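Local coordinates for protein tRNA (adenine(22)-N(1))-methyltransferase (PDB 6Q56) that transfers a methyl group from S-adenosyl-L-methionine to N1 of adenine 22 in tRNA, giving N(1)-methyladenosine, at residues I141-L146 with E154-E159; H200-Y205 with D226-L231; E206-A211 with Q219-L224. The protein carries 2 engineered substitutions. All blocks are in the same frame, centred on the assembly; numbering follows the deposited sequence.

Contact 1 (I141-L146 with E154-E159); sequences IDEVIL and EVLVAE
The carboxylate of Glu159 has the end of Ile141 over one face: CD1 of Ile141 stands 3.6 Å from CD of Glu159 and about equally far from both oxygens, while OE2 is salt-bridged to Arg117. The Glu143 side chain runs beside that of Leu156, both leaving the sheet the same way; its carboxylate is salt-bridged to Arg130 and accepts the backbone N of Leu182. On that same side Ile145 runs along the aliphatic part of Glu154, with CD1 of Ile145 3.7 Å from CG of Glu154. Val144 and Val155 occupy the other side. There, CG1 of Val144, placed between its backbone N and carbonyl carbon (chi1 57°), comes 3.4 Å from CB of Val155, a tight fit. The strands are antiparallel, at 173°, and Val144 and Val155 exchange two N-H···O bonds. At the far end Ile141 and Asp142 both oppose Val157, a classic beta bulge: Val157 O receives Ile141 N at 2.8 Å and Asp142 N weakly at 3.5 Å. Strand 151-159, last in sequence, slots antiparallel between 117-122 and the edge strand 139-148, the 3-2-1-4-5-7-6 order of Rossmann-like methyltransferases. With Arg130 and Leu182 N beside it, the buried Glu143 is probably stabilised as a carboxylate.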
loop_
_atom_site.group_PDB
_atom_site.type_symbol
_atom_site.label_atom_id
_atom_site.label_comp_id
_atom_site.label_asym_id
_atom_site.label_seq_id
_atom_site.Cartn_x
_atom_site.Cartn_y
_atom_site.Cartn_z
ATOM N N ILE A 141 -10.641 -5.673 0.196
ATOM C CA ILE A 141 -11.104 -6.927 0.750
ATOM C C ILE A 141 -10.445 -7.231 2.081
ATOM O O ILE A 141 -10.908 -8.083 2.816
ATOM C CB ILE A 141 -10.931 -8.090 -0.231
ATOM C CG1 ILE A 141 -9.467 -8.268 -0.616
ATOM C CG2 ILE A 141 -11.774 -7.839 -1.463
ATOM C CD1 ILE A 141 -9.244 -9.433 -1.543
ATOM N N ASP A 142 -9.370 -6.521 2.394
ATOM C CA ASP A 142 -8.694 -6.706 3.669
ATOM C C ASP A 142 -7.590 -5.692 3.869
ATOM O O ASP A 142 -7.046 -5.142 2.924
ATOM C CB ASP A 142 -8.134 -8.116 3.830
ATOM C CG ASP A 142 -7.865 -8.477 5.290
ATOM O OD1 ASP A 142 -8.284 -7.726 6.186
ATOM O OD2 ASP A 142 -7.239 -9.514 5.546
ATOM N N GLU A 143 -7.279 -5.468 5.133
ATOM C CA GLU A 143 -6.242 -4.553 5.544
ATOM C C GLU A 143 -5.588 -5.097 6.786
ATOM O O GLU A 143 -6.237 -5.720 7.611
ATOM C CB GLU A 143 -6.823 -3.204 5.934
ATOM C CG GLU A 143 -7.415 -2.369 4.828
ATOM C CD GLU A 143 -7.959 -1.061 5.360
ATOM O OE1 GLU A 143 -8.693 -1.084 6.360
ATOM O OE2 GLU A 143 -7.642 -0.017 4.783
ATOM N N VAL A 144 -4.303 -4.841 6.927
ATOM C CA VAL A 144 -3.581 -5.249 8.108
ATOM C C VAL A 144 -2.625 -4.132 8.469
ATOM O O VAL A 144 -2.088 -3.459 7.604
ATOM C CB VAL A 144 -2.792 -6.561 7.918
ATOM C CG1 VAL A 144 -1.834 -6.455 6.760
ATOM C CG2 VAL A 144 -2.013 -6.891 9.172
ATOM N N ILE A 145 -2.424 -3.930 9.757
ATOM C CA ILE A 145 -1.480 -2.939 10.216
ATOM C C ILE A 145 -0.674 -3.618 11.292
ATOM O O ILE A 145 -1.214 -4.120 12.266
ATOM C CB ILE A 145 -2.104 -1.644 10.750
ATOM C CG1 ILE A 145 -0.980 -0.649 11.045
ATOM C CG2 ILE A 145 -2.913 -1.913 12.000
ATOM C CD1 ILE A 145 -1.424 0.761 11.329
ATOM N N LEU A 146 0.629 -3.643 11.089
ATOM C CA LEU A 146 1.529 -4.275 12.017
ATOM C C LEU A 146 2.748 -3.411 12.177
ATOM O O LEU A 146 2.929 -2.450 11.450
ATOM C CB LEU A 146 1.952 -5.628 11.458
ATOM C CG LEU A 146 0.808 -6.585 11.148
ATOM C CD1 LEU A 146 1.235 -7.659 10.168
ATOM C CD2 LEU A 146 0.262 -7.207 12.420
ATOM N N GLU A 154 1.375 -0.611 6.929
ATOM C CA GLU A 154 0.051 -1.018 6.527
ATOM C C GLU A 154 0.106 -1.788 5.225
ATOM O O GLU A 154 0.988 -1.578 4.408
ATOM C CB GLU A 154 -0.830 0.202 6.336
ATOM C CG GLU A 154 -1.223 0.896 7.616
ATOM C CD GLU A 154 -1.536 2.353 7.395
ATOM O OE1 GLU A 154 -0.858 2.975 6.566
ATOM O OE2 GLU A 154 -2.449 2.870 8.050
ATOM N N VAL A 155 -0.856 -2.676 5.043
ATOM C CA VAL A 155 -0.955 -3.473 3.838
ATOM C C VAL A 155 -2.410 -3.485 3.410
ATOM O O VAL A 155 -3.282 -3.910 4.152
ATOM C CB VAL A 155 -0.454 -4.907 4.050
ATOM C CG1 VAL A 155 -0.690 -5.742 2.807
ATOM C CG2 VAL A 155 1.016 -4.903 4.403
ATOM N N LEU A 156 -2.660 -2.997 2.205
ATOM C CA LEU A 156 -4.007 -2.928 1.673
ATOM C C LEU A 156 -4.199 -3.942 0.566
ATOM O O LEU A 156 -3.356 -4.095 -0.301
ATOM C CB LEU A 156 -4.299 -1.525 1.148
ATOM C CG LEU A 156 -4.528 -0.441 2.196
ATOM C CD1 LEU A 156 -3.338 -0.302 3.125
ATOM C CD2 LEU A 156 -4.841 0.877 1.525
ATOM N N VAL A 157 -5.324 -4.632 0.604
ATOM C CA VAL A 157 -5.636 -5.631 -0.391
ATOM C C VAL A 157 -6.934 -5.265 -1.059
ATOM O O VAL A 157 -7.934 -5.044 -0.398
ATOM C CB VAL A 157 -5.776 -7.018 0.230
ATOM C CG1 VAL A 157 -6.140 -8.033 -0.832
ATOM C CG2 VAL A 157 -4.501 -7.396 0.956
ATOM N N ALA A 158 -6.905 -5.193 -2.377
ATOM C CA ALA A 158 -8.083 -4.832 -3.126
ATOM C C ALA A 158 -8.262 -5.660 -4.382
ATOM O O ALA A 158 -7.312 -6.151 -4.965
ATOM C CB ALA A 158 -8.037 -3.361 -3.478
ATOM N N GLU A 159 -9.519 -5.791 -4.779
ATOM C CA GLU A 159 -9.923 -6.523 -5.970
ATOM C C GLU A 159 -11.159 -5.837 -6.534
ATOM O O GLU A 159 -11.787 -5.045 -5.847
ATOM C CB GLU A 159 -10.258 -7.970 -5.628
ATOM C CG GLU A 159 -9.058 -8.884 -5.516
ATOM C CD GLU A 159 -9.419 -10.275 -5.047
ATOM O OE1 GLU A 159 -10.611 -10.564 -4.872
ATOM O OE2 GLU A 159 -8.499 -11.082 -4.857
#

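Contact 2 (H200-Y205 with D226-L231); sequences HTQSIY and DRMELL
Helix segments 200-205 and 226-231 run antiparallel, their axes at 153° and 9.7 Å apart at closest approach, with Thr201 and Met228 nearest across the interface at 6.6 Å between CA atoms. Met228 carries the contact. Its side chain and that of Thr201 overlap head to tail, CG of Met228 coming to 3.3 Å from the CG2 methyl of Thr201, closer than usual for two carbons. Beyond that point the chain bends at its last torsion (chi3 53°), which turns the CE methyl to Gln202; CE of Met228 rests 3.4 Å from CG of Gln202 and meets its aliphatic portion obliquely. The sulfur faces a third neighbour: SD of Met228 lies 3.9 Å from CB of Tyr205 and 4.6 Å from the centroid of the Tyr205 ring, in a Met-aromatic contact that approaches the ring obliquely, 32° from its normal. Arg227 adds a smaller touch, its CG methylene lying across Thr201 at about a right angle.

Because Met228 also meets Leu198, it is surrounded by Leu198, Thr201, Gln202 and Tyr205 of the facing helix, the i, i+3, i+4, i+7 spacing of a knobs-into-holes socket in a coiled coil. Leu231 continues the seam toward Trp194 and Leu198, and Leu177 of helix 172-178 touches both Arg227 and Leu231.

No hydrogen bond links the two segments. The hydroxyl of the buried Thr201 is satisfied within its own helix, by Glu197 O, while its methyl makes the close contact with Met228. Cohesion between the helices here therefore rests on shape and dispersion, with the polarisable sulfur able to suit methyl, methylene and aromatic neighbours together.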
loop_
_atom_site.group_PDB
_atom_site.type_symbol
_atom_site.label_atom_id
_atom_site.label_comp_id
_atom_site.label_asym_id
_atom_site.label_seq_id
_atom_site.Cartn_x
_atom_site.Cartn_y
_atom_site.Cartn_z
ATOM N N HIS A 200 -0.115 14.791 17.480
ATOM C CA HIS A 200 0.707 15.637 16.638
ATOM C C HIS A 200 -0.124 16.695 15.931
ATOM O O HIS A 200 0.361 17.780 15.656
ATOM C CB HIS A 200 1.485 14.820 15.617
ATOM C CG HIS A 200 2.300 15.658 14.687
ATOM N ND1 HIS A 200 2.280 15.495 13.321
ATOM C CD2 HIS A 200 3.139 16.691 14.929
ATOM C CE1 HIS A 200 3.082 16.379 12.763
ATOM N NE2 HIS A 200 3.614 17.119 13.715
ATOM N N THR A 201 -1.376 16.376 15.640
ATOM C CA THR A 201 -2.256 17.315 14.979
ATOM C C THR A 201 -2.634 18.422 15.951
ATOM O O THR A 201 -2.614 19.584 15.607
ATOM C CB THR A 201 -3.527 16.631 14.459
ATOM O OG1 THR A 201 -3.185 15.707 13.426
ATOM C CG2 THR A 201 -4.477 17.642 13.902
ATOM N N GLN A 202 -2.967 18.050 17.176
ATOM C CA GLN A 202 -3.338 19.030 18.186
ATOM C C GLN A 202 -2.210 20.021 18.454
ATOM O O GLN A 202 -2.449 21.200 18.645
ATOM C CB GLN A 202 -3.735 18.337 19.483
ATOM C CG GLN A 202 -4.936 17.432 19.325
ATOM C CD GLN A 202 -5.116 16.485 20.486
ATOM O OE1 GLN A 202 -4.144 16.006 21.072
ATOM N NE2 GLN A 202 -6.365 16.197 20.823
ATOM N N SER A 203 -0.981 19.536 18.451
ATOM C CA SER A 203 0.164 20.394 18.699
ATOM C C SER A 203 0.305 21.441 17.611
ATOM O O SER A 203 0.692 22.568 17.875
ATOM C CB SER A 203 1.441 19.562 18.810
ATOM O OG SER A 203 1.369 18.667 19.903
ATOM N N ILE A 204 -0.001 21.070 16.383
ATOM C CA ILE A 204 0.101 22.018 15.299
ATOM C C ILE A 204 -1.061 22.997 15.390
ATOM O O ILE A 204 -0.922 24.168 15.066
ATOM C CB ILE A 204 0.111 21.319 13.935
ATOM C CG1 ILE A 204 1.344 20.440 13.807
ATOM C CG2 ILE A 204 0.108 22.341 12.819
ATOM C CD1 ILE A 204 1.426 19.701 12.493
ATOM N N TYR A 205 -2.198 22.506 15.863
ATOM C CA TYR A 205 -3.393 23.324 16.003
ATOM C C TYR A 205 -3.152 24.417 17.020
ATOM O O TYR A 205 -3.409 25.582 16.765
ATOM C CB TYR A 205 -4.575 22.467 16.437
ATOM C CG TYR A 205 -5.860 23.222 16.619
ATOM C CD1 TYR A 205 -6.688 23.493 15.545
ATOM C CD2 TYR A 205 -6.250 23.654 17.870
ATOM C CE1 TYR A 205 -7.868 24.177 15.714
ATOM C CE2 TYR A 205 -7.427 24.339 18.046
ATOM C CZ TYR A 205 -8.230 24.596 16.968
ATOM O OH TYR A 205 -9.393 25.276 17.158
ATOM N N ASP A 226 -10.834 19.485 11.694
ATOM C CA ASP A 226 -11.547 18.437 10.987
ATOM C C ASP A 226 -10.794 17.126 11.174
ATOM O O ASP A 226 -11.386 16.097 11.457
ATOM C CB ASP A 226 -11.681 18.775 9.503
ATOM C CG ASP A 226 -12.511 17.758 8.743
ATOM O OD1 ASP A 226 -13.718 17.630 9.026
ATOM O OD2 ASP A 226 -11.961 17.088 7.855
ATOM N N ARG A 227 -9.478 17.187 11.029
ATOM C CA ARG A 227 -8.634 16.014 11.188
ATOM C C ARG A 227 -8.715 15.485 12.610
ATOM O O ARG A 227 -8.835 14.291 12.820
ATOM C CB ARG A 227 -7.190 16.339 10.822
ATOM C CG ARG A 227 -6.222 15.185 10.990
ATOM C CD ARG A 227 -6.606 14.002 10.130
ATOM N NE ARG A 227 -6.339 14.226 8.714
ATOM C CZ ARG A 227 -5.194 13.923 8.113
ATOM N NH1 ARG A 227 -4.200 13.391 8.799
ATOM N NH2 ARG A 227 -5.048 14.158 6.824
ATOM N N MET A 228 -8.644 16.380 13.584
ATOM C CA MET A 228 -8.708 15.983 14.981
ATOM C C MET A 228 -10.020 15.287 15.297
ATOM O O MET A 228 -10.026 14.220 15.880
ATOM C CB MET A 228 -8.512 17.187 15.900
ATOM C CG MET A 228 -7.094 17.717 15.917
ATOM S SD MET A 228 -6.941 19.329 16.695
ATOM C CE MET A 228 -7.724 19.011 18.262
ATOM N N GLU A 229 -11.132 15.896 14.918
ATOM C CA GLU A 229 -12.431 15.304 15.189
ATOM C C GLU A 229 -12.520 13.943 14.534
ATOM O O GLU A 229 -13.007 12.988 15.126
ATOM C CB GLU A 229 -13.559 16.201 14.688
ATOM C CG GLU A 229 -14.915 15.523 14.640
ATOM C CD GLU A 229 -15.411 15.080 15.999
ATOM O OE1 GLU A 229 -15.032 15.695 17.008
ATOM O OE2 GLU A 229 -16.189 14.118 16.050
ATOM N N LEU A 230 -12.037 13.876 13.305
ATOM C CA LEU A 230 -12.040 12.643 12.531
ATOM C C LEU A 230 -11.312 11.541 13.280
ATOM O O LEU A 230 -11.827 10.440 13.450
ATOM C CB LEU A 230 -11.366 12.869 11.183
ATOM C CG LEU A 230 -11.632 11.816 10.124
ATOM C CD1 LEU A 230 -11.214 12.329 8.763
ATOM C CD2 LEU A 230 -10.910 10.527 10.464
ATOM N N LEU A 231 -10.107 11.849 13.728
ATOM C CA LEU A 231 -9.311 10.889 14.460
ATOM C C LEU A 231 -9.971 10.554 15.788
ATOM O O LEU A 231 -9.957 9.417 16.226
ATOM C CB LEU A 231 -7.900 11.422 14.685
ATOM C CG LEU A 231 -7.069 11.523 13.413
ATOM C CD1 LEU A 231 -5.681 12.045 13.721
ATOM C CD2 LEU A 231 -7.009 10.179 12.711
#

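Contact 3 (E206-A211 with Q219-L224); sequences EQISQA and QKLKEL
Apolar contact between Ile208 and three residues of the facing helix accounts for most of this interface. Ile208 uses its two branches separately. With chi1 at -69° CG1 lies beside the backbone N, which leaves the CG2 methyl anti to that N. The side chains of Ile208 and Leu221 overlap head to tail, CG2 of Ile208 lying 3.7 Å from CG of Leu221. The longer branch is extended, and its CD1 end reaches two residues: CD1 of Ile208 is 3.8 Å from CB of Lys220 and 4.0 Å from CD1 of Leu224. Lys220 thus contributes the base of its side chain, crossing Ile208 at about a right angle, while its ammonium end turns from the interface. With the isoleucine cut back to an alanine, both branches would go, and Leu221 and Leu224 would probably be left facing a gap with more freedom to turn.

A mixed polar-apolar contact lies next to it. OG of Ser209 is 3.5 Å from CD2 of Leu221, a van der Waals approach only, since the hydroxyl is hydrogen-bonded to Tyr205 O one turn earlier in its own helix. No hydrogen bond crosses between the segments, and both helices keep their polar backbone groups largely to themselves through internal bonds such as Gln210 N to Glu206 O.

In the fold, the segments belong to the antiparallel helices 188-210 and 215-234, whose local axes pass 9.7 Å apart at 157°. Ile208 also touches Asn217, so its surroundings are Asn217, Lys220, Leu221 and Leu224, a coiled-coil socket with i, i+3, i+4, i+7 spacing. Leu224 returns the pattern by entering between Thr201, Ile204, Tyr205 and Ile208; the contact as a whole lies next to the turn joining the two helices.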
loop_
_atom_site.group_PDB
_atom_site.type_symbol
_atom_site.label_atom_id
_atom_site.label_comp_id
_atom_site.label_asym_id
_atom_site.label_seq_id
_atom_site.Cartn_x
_atom_site.Cartn_y
_atom_site.Cartn_z
ATOM N N GLU A 206 -2.650 24.020 18.179
ATOM C CA GLU A 206 -2.356 24.959 19.245
ATOM C C GLU A 206 -1.193 25.848 18.844
ATOM O O GLU A 206 -1.118 26.997 19.233
ATOM C CB GLU A 206 -2.039 24.215 20.536
ATOM C CG GLU A 206 -3.223 23.451 21.091
ATOM C CD GLU A 206 -2.876 22.688 22.341
ATOM O OE1 GLU A 206 -1.848 23.018 22.953
ATOM O OE2 GLU A 206 -3.626 21.765 22.710
ATOM N N GLN A 207 -0.283 25.294 18.061
ATOM C CA GLN A 207 0.878 26.035 17.599
ATOM C C GLN A 207 0.434 27.150 16.659
ATOM O O GLN A 207 0.900 28.278 16.758
ATOM C CB GLN A 207 1.862 25.087 16.917
ATOM C CG GLN A 207 2.992 25.732 16.145
ATOM C CD GLN A 207 3.827 24.702 15.420
ATOM O OE1 GLN A 207 4.381 23.798 16.037
ATOM N NE2 GLN A 207 3.905 24.822 14.104
ATOM N N ILE A 208 -0.473 26.829 15.748
ATOM C CA ILE A 208 -0.970 27.821 14.810
ATOM C C ILE A 208 -1.944 28.752 15.522
ATOM O O ILE A 208 -2.142 29.883 15.111
ATOM C CB ILE A 208 -1.644 27.161 13.601
ATOM C CG1 ILE A 208 -0.592 26.450 12.752
ATOM C CG2 ILE A 208 -2.386 28.189 12.765
ATOM C CD1 ILE A 208 -1.146 25.780 11.519
ATOM N N SER A 209 -2.539 28.262 16.597
ATOM C CA SER A 209 -3.488 29.048 17.364
ATOM C C SER A 209 -2.832 30.271 17.983
ATOM O O SER A 209 -3.381 31.361 17.945
ATOM C CB SER A 209 -4.107 28.204 18.478
ATOM O OG SER A 209 -4.770 27.073 17.963
ATOM N N GLN A 210 -1.642 30.085 18.532
ATOM C CA GLN A 210 -0.909 31.169 19.169
ATOM C C GLN A 210 -0.335 32.127 18.149
ATOM O O GLN A 210 -0.007 33.258 18.473
ATOM C CB GLN A 210 0.217 30.611 20.033
ATOM C CG GLN A 210 -0.241 29.542 21.002
ATOM C CD GLN A 210 -1.390 29.997 21.873
ATOM O OE1 GLN A 210 -1.297 31.001 22.569
ATOM N NE2 GLN A 210 -2.480 29.249 21.844
ATOM N N ALA A 211 -0.217 31.676 16.912
ATOM C CA ALA A 211 0.320 32.520 15.862
ATOM C C ALA A 211 -0.685 33.583 15.436
ATOM O O ALA A 211 -1.719 33.765 16.065
ATOM C CB ALA A 211 0.744 31.682 14.672
ATOM N N GLN A 219 -7.708 29.000 8.200
ATOM C CA GLN A 219 -8.032 27.932 7.269
ATOM C C GLN A 219 -7.237 26.695 7.664
ATOM O O GLN A 219 -7.758 25.591 7.643
ATOM C CB GLN A 219 -7.741 28.324 5.825
ATOM C CG GLN A 219 -8.983 28.693 5.032
ATOM C CD GLN A 219 -10.024 27.586 5.047
ATOM O OE1 GLN A 219 -11.212 27.841 5.224
ATOM N NE2 GLN A 219 -9.575 26.348 4.879
ATOM N N LYS A 220 -5.977 26.899 8.032
ATOM C CA LYS A 220 -5.104 25.806 8.439
ATOM C C LYS A 220 -5.629 25.156 9.705
ATOM O O LYS A 220 -5.464 23.965 9.911
ATOM C CB LYS A 220 -3.681 26.303 8.675
ATOM C CG LYS A 220 -2.901 26.631 7.413
ATOM C CD LYS A 220 -1.544 27.230 7.749
ATOM C CE LYS A 220 -0.691 27.452 6.511
ATOM N NZ LYS A 220 -1.387 28.258 5.476
ATOM N N LEU A 221 -6.269 25.948 10.551
ATOM C CA LEU A 221 -6.814 25.434 11.789
ATOM C C LEU A 221 -8.076 24.623 11.529
ATOM O O LEU A 221 -8.282 23.582 12.133
ATOM C CB LEU A 221 -7.105 26.574 12.753
ATOM C CG LEU A 221 -5.871 27.241 13.361
ATOM C CD1 LEU A 221 -6.184 28.670 13.754
ATOM C CD2 LEU A 221 -5.339 26.456 14.548
ATOM N N LYS A 222 -8.910 25.103 10.620
ATOM C CA LYS A 222 -10.142 24.414 10.284
ATOM C C LYS A 222 -9.858 22.985 9.849
ATOM O O LYS A 222 -10.580 22.066 10.204
ATOM C CB LYS A 222 -10.901 25.144 9.175
ATOM C CG LYS A 222 -12.208 24.461 8.808
ATOM C CD LYS A 222 -12.925 25.121 7.643
ATOM C CE LYS A 222 -14.079 24.252 7.159
ATOM N NZ LYS A 222 -14.869 24.889 6.071
ATOM N N GLU A 223 -8.800 22.808 9.074
ATOM C CA GLU A 223 -8.433 21.492 8.578
ATOM C C GLU A 223 -7.854 20.615 9.665
ATOM O O GLU A 223 -8.078 19.419 9.674
ATOM C CB GLU A 223 -7.462 21.620 7.424
ATOM C CG GLU A 223 -8.053 22.357 6.245
ATOM C CD GLU A 223 -7.066 22.540 5.122
ATOM O OE1 GLU A 223 -5.857 22.453 5.382
ATOM O OE2 GLU A 223 -7.499 22.767 3.984
ATOM N N LEU A 224 -7.116 21.213 10.586
ATOM C CA LEU A 224 -6.544 20.461 11.685
ATOM C C LEU A 224 -7.683 19.971 12.559
ATOM O O LEU A 224 -7.703 18.828 12.986
ATOM C CB LEU A 224 -5.577 21.323 12.483
ATOM C CG LEU A 224 -4.307 21.696 11.732
ATOM C CD1 LEU A 224 -3.513 22.759 12.464
ATOM C CD2 LEU A 224 -3.472 20.457 11.516
#

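How the contacts relate
From the N terminus, the chain first builds the parallel strands and helices of the Rossmann-like domain, and contact 1 then closes a short hairpin loop, adding strands 151-159 and 139-148 to one edge of the sheet. It is complete before the others begin. The chain continues through helices 172-178 and 180-185 into the long helix 188-210, turns, and comes back as helix 215-234. Contact 3 closes the short loop at that turn, and contact 2 closes the wider one enclosing it, the two touching with centres 9 Å apart. Contact 1 lies 25 Å from contact 2, centre to centre, and does not touch it, although its strands pack on the first turns of helix 188-210.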